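Local coordinates for oligogalacturonate lyase (Yersinia enterocolitica subsp. enterocolitica, PDB 3PE7), which cleaves oligogalacturonates, probably by beta-elimination in the cytoplasm, on a seven-bladed beta-propeller that binds manganese, at residues V150-T153 with K157-E160; R169-D174 with S180-Q185. All blocks are in the same frame, centred on the assembly; numbering follows the deposited sequence.

Interaction 1: V150-T153 with K157-E160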
# COMPACT_ATOMS: atom_id res chain seq x y z
N VAL A 150 -0.86 -2.98 -22.00
CA VAL A 150 -1.85 -1.98 -22.36
C VAL A 150 -2.15 -1.15 -21.10
O VAL A 150 -2.08 -1.68 -19.99
CB VAL A 150 -3.16 -2.62 -22.91
CG1 VAL A 150 -2.87 -3.51 -24.13
CG2 VAL A 150 -3.88 -3.41 -21.83
N PRO A 151 -2.48 0.15 -21.27
CA PRO A 151 -2.87 0.97 -20.12
C PRO A 151 -4.15 0.44 -19.46
O PRO A 151 -5.16 0.23 -20.14
CB PRO A 151 -3.13 2.36 -20.74
CG PRO A 151 -2.44 2.36 -22.04
CD PRO A 151 -2.40 0.93 -22.52
N LEU A 152 -4.09 0.18 -18.15
CA LEU A 152 -5.22 -0.46 -17.48
C LEU A 152 -6.06 0.60 -16.78
O LEU A 152 -6.08 0.70 -15.54
CB LEU A 152 -4.72 -1.52 -16.49
CG LEU A 152 -3.97 -2.68 -17.17
CD1 LEU A 152 -3.37 -3.63 -16.12
CD2 LEU A 152 -4.86 -3.45 -18.15
N THR A 153 -6.75 1.39 -17.60
CA THR A 153 -7.36 2.63 -17.13
C THR A 153 -8.78 2.47 -16.58
O THR A 153 -9.35 3.43 -16.04
CB THR A 153 -7.35 3.71 -18.22
OG1 THR A 153 -8.10 3.24 -19.34
CG2 THR A 153 -5.91 4.06 -18.63
N LYS A 157 -10.71 -3.28 -18.77
CA LYS A 157 -9.36 -3.52 -19.29
C LYS A 157 -8.60 -4.43 -18.32
O LYS A 157 -7.92 -5.36 -18.75
CB LYS A 157 -8.60 -2.20 -19.47
CG LYS A 157 -9.09 -1.34 -20.65
CD LYS A 157 -8.55 0.08 -20.52
CE LYS A 157 -8.91 0.95 -21.72
NZ LYS A 157 -10.38 1.18 -21.86
N PHE A 158 -8.72 -4.15 -17.03
CA PHE A 158 -8.05 -4.92 -15.97
C PHE A 158 -8.51 -6.37 -15.99
O PHE A 158 -7.69 -7.29 -15.88
CB PHE A 158 -8.32 -4.27 -14.60
CG PHE A 158 -7.37 -4.71 -13.50
CD1 PHE A 158 -6.21 -3.98 -13.21
CD2 PHE A 158 -7.65 -5.84 -12.73
CE1 PHE A 158 -5.34 -4.38 -12.19
CE2 PHE A 158 -6.79 -6.26 -11.71
CZ PHE A 158 -5.64 -5.53 -11.43
N HIS A 159 -9.82 -6.59 -16.18
CA HIS A 159 -10.38 -7.94 -16.28
C HIS A 159 -9.86 -8.71 -17.50
O HIS A 159 -9.34 -9.83 -17.36
CB HIS A 159 -11.92 -7.88 -16.29
CG HIS A 159 -12.57 -9.23 -16.32
ND1 HIS A 159 -12.92 -9.87 -17.49
CD2 HIS A 159 -12.92 -10.07 -15.32
CE1 HIS A 159 -13.47 -11.03 -17.21
NE2 HIS A 159 -13.48 -11.18 -15.90
N GLU A 160 -9.96 -8.09 -18.68
CA GLU A 160 -9.57 -8.73 -19.94
C GLU A 160 -8.07 -8.98 -20.06
O GLU A 160 -7.64 -9.91 -20.75
CB GLU A 160 -10.04 -7.88 -21.14
CG GLU A 160 -11.58 -7.80 -21.28
CD GLU A 160 -12.25 -9.16 -21.41
OE1 GLU A 160 -11.82 -9.96 -22.26
OE2 GLU A 160 -13.21 -9.41 -20.66
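Leu152 and Lys157 bring a surface loop of the seven-bladed beta-propeller against the short helix 155-161 that follows it, the insertion between strands 138-145 and 168-174 of one blade. Leu152 reaches the helix with both methyls. CD2 sits 3.7 Å from Lys157 O, against the backbone of the helix, while CD1 touches Phe158 CD1 at 4.1 Å, the two side chains crossing at about a right angle. With CG anti to the backbone N (chi1 -163°), the Phe158 ring stands beside Leu152, whose methyl approaches it obliquely; Trp155 meets that ring edge-to-face, and Trp189 packs on both Phe158 and Leu152. The Phe158 side chain is about 8 Å from that of Gln350, a manganese ligand, so this apolar patch lies near the metal site without belonging to it. Lys157 reaches across the loop: its chain is extended as far as CE, and CD passes 3.4 Å from Pro151 O. The bend at chi4 (65°) then turns NZ away to a salt bridge with Asp154, in the residues joining loop and helix. No hydrogen bond links the two segments; the aliphatic part of the lysine supplies much of the contact. Thr153 crosses it obliquely, and its OG1 lies 3.4 Å from both Lys157 CD and CE.

Interaction 2: R169-D174 with S180-Q185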
# COMPACT_ATOMS: atom_id res chain seq x y z
N ARG A 169 8.13 -10.27 -15.90
CA ARG A 169 9.30 -10.66 -15.16
C ARG A 169 9.35 -9.97 -13.79
O ARG A 169 9.09 -8.77 -13.66
CB ARG A 169 10.59 -10.46 -15.97
CG ARG A 169 10.89 -9.04 -16.40
CD ARG A 169 12.04 -9.01 -17.42
NE ARG A 169 12.57 -7.66 -17.56
CZ ARG A 169 13.63 -7.32 -18.27
NH1 ARG A 169 14.31 -8.24 -18.96
NH2 ARG A 169 14.01 -6.04 -18.30
N LEU A 170 9.68 -10.77 -12.79
CA LEU A 170 9.86 -10.29 -11.43
C LEU A 170 11.32 -9.90 -11.32
O LEU A 170 12.21 -10.76 -11.42
CB LEU A 170 9.52 -11.43 -10.46
CG LEU A 170 9.24 -11.10 -8.99
CD1 LEU A 170 8.83 -12.40 -8.28
CD2 LEU A 170 10.44 -10.50 -8.31
N MET A 171 11.57 -8.61 -11.16
CA MET A 171 12.92 -8.06 -11.17
C MET A 171 13.41 -7.80 -9.77
O MET A 171 12.65 -7.41 -8.90
CB MET A 171 12.96 -6.74 -11.95
CG MET A 171 12.60 -6.87 -13.42
SD MET A 171 13.74 -7.97 -14.27
CE MET A 171 15.30 -7.12 -13.99
N ARG A 172 14.70 -8.00 -9.55
CA ARG A 172 15.28 -7.39 -8.38
C ARG A 172 16.39 -6.43 -8.77
O ARG A 172 17.18 -6.71 -9.70
CB ARG A 172 15.67 -8.42 -7.32
CG ARG A 172 16.85 -9.22 -7.62
CD ARG A 172 17.50 -9.68 -6.32
NE ARG A 172 18.91 -9.96 -6.55
CZ ARG A 172 19.39 -11.14 -6.93
NH1 ARG A 172 18.58 -12.18 -7.11
NH2 ARG A 172 20.69 -11.29 -7.12
N VAL A 173 16.39 -5.29 -8.10
CA VAL A 173 17.27 -4.17 -8.40
C VAL A 173 18.17 -3.88 -7.20
O VAL A 173 17.69 -3.79 -6.06
CB VAL A 173 16.47 -2.89 -8.80
CG1 VAL A 173 17.38 -1.67 -8.90
CG2 VAL A 173 15.72 -3.09 -10.12
N ASP A 174 19.47 -3.76 -7.46
CA ASP A 174 20.44 -3.35 -6.46
C ASP A 174 20.49 -1.83 -6.37
O ASP A 174 20.79 -1.14 -7.36
CB ASP A 174 21.82 -3.91 -6.83
CG ASP A 174 22.85 -3.72 -5.74
OD1 ASP A 174 23.08 -2.57 -5.29
OD2 ASP A 174 23.47 -4.75 -5.35
N SER A 180 20.41 -5.01 -12.26
CA SER A 180 19.14 -5.72 -12.18
C SER A 180 19.28 -7.21 -12.50
O SER A 180 20.14 -7.60 -13.32
CB SER A 180 18.12 -5.07 -13.11
OG SER A 180 18.58 -5.13 -14.45
N THR A 181 18.44 -8.04 -11.87
CA THR A 181 18.41 -9.49 -12.10
C THR A 181 16.98 -10.00 -12.22
O THR A 181 16.10 -9.62 -11.43
CB THR A 181 19.09 -10.26 -10.92
OG1 THR A 181 20.34 -9.64 -10.60
CG2 THR A 181 19.32 -11.72 -11.28
N VAL A 182 16.75 -10.86 -13.20
CA VAL A 182 15.44 -11.50 -13.33
C VAL A 182 15.37 -12.65 -12.34
O VAL A 182 16.21 -13.57 -12.36
CB VAL A 182 15.17 -12.02 -14.78
CG1 VAL A 182 13.81 -12.72 -14.85
CG2 VAL A 182 15.26 -10.88 -15.78
N ILE A 183 14.36 -12.61 -11.46
CA ILE A 183 14.13 -13.68 -10.50
C ILE A 183 13.24 -14.74 -11.15
O ILE A 183 13.43 -15.94 -10.94
CB ILE A 183 13.49 -13.13 -9.18
CG1 ILE A 183 14.41 -12.12 -8.49
CG2 ILE A 183 13.15 -14.25 -8.21
CD1 ILE A 183 13.92 -11.67 -7.08
N LEU A 184 12.27 -14.28 -11.95
CA LEU A 184 11.25 -15.14 -12.54
C LEU A 184 10.67 -14.45 -13.77
O LEU A 184 10.47 -13.24 -13.78
CB LEU A 184 10.13 -15.41 -11.54
CG LEU A 184 8.90 -16.20 -11.98
CD1 LEU A 184 9.20 -17.68 -12.29
CD2 LEU A 184 7.78 -16.08 -10.92
N GLN A 185 10.41 -15.24 -14.81
CA GLN A 185 9.74 -14.72 -16.01
C GLN A 185 8.78 -15.77 -16.54
O GLN A 185 9.18 -16.92 -16.76
CB GLN A 185 10.76 -14.29 -17.08
CG GLN A 185 10.11 -13.73 -18.36
CD GLN A 185 11.11 -13.09 -19.29
OE1 GLN A 185 11.92 -12.25 -18.87
NE2 GLN A 185 11.06 -13.47 -20.57
O HOH W 1 13.99 -10.95 -19.74
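Arg169-Val173 and Ser180-Gln185 pair antiparallel, the axes of strands 169-174 and 180-182 being 4.7 Å apart, and a classic beta bulge shifts the register by one where Ile183 and Leu184 both face Leu170. Four backbone hydrogen bonds of 2.8 Å hold the pair: Leu170 N to Leu184 O, Ile183 N to Leu170 O, and a reciprocal pair between Arg172 and Thr181. At the bulge, Ile183 turns in towards strand 169-174 and its CD1 touches two neighbours, 3.7 Å from Arg172 CB and 3.9 Å from Leu170 CD2. Arg172 runs side by side with Thr181, whose OG1 lies over one face of the guanidinium, offset toward its rim, with no hydrogen bond. On the other side of the sheet, Met171 is bent twice: the turn at chi2 (-61°) brings SD to Val182 CG2 at 3.6 Å, and that at chi3 (-59°) brings CE to Ser180 CB, also 3.6 Å. Arg169 and Gln185 lie alongside each other, their flat ends turned 49° apart and joined through a water that accepts from Arg169 NH1 at 2.8 Å, in the guanidinium plane, and donates to Gln185 OE1. The second terminal nitrogen of Arg169, NH2, forms a salt bridge with Glu143, and Trp124 gives the arginine a cation-pi partner. Strands 168-174 and 180-186 thus form the outer beta hairpin of a four-stranded antiparallel propeller blade, with 180-186 as its edge strand.

The two contacts follow one another along the chain: helix 155-161 of interaction 1 leads into strand 168-174, the first strand of interaction 2. Their centres are 23 Å apart and their nearest atoms about 13 Å apart, so neither touches the other. Interaction 1 is a small surface contact, 229 Å² of van der Waals contact, partly carbon on carbon and partly carbon on oxygen, within an insertion near the manganese site. Interaction 2 buries 605 Å², is partly buried, and belongs to the blade itself, away from the annotated sites. Backbone hydrogen bonding fixes the register there, whereas 150-153 and 157-160 meet through side chains and one carbonyl each, without a direct hydrogen bond.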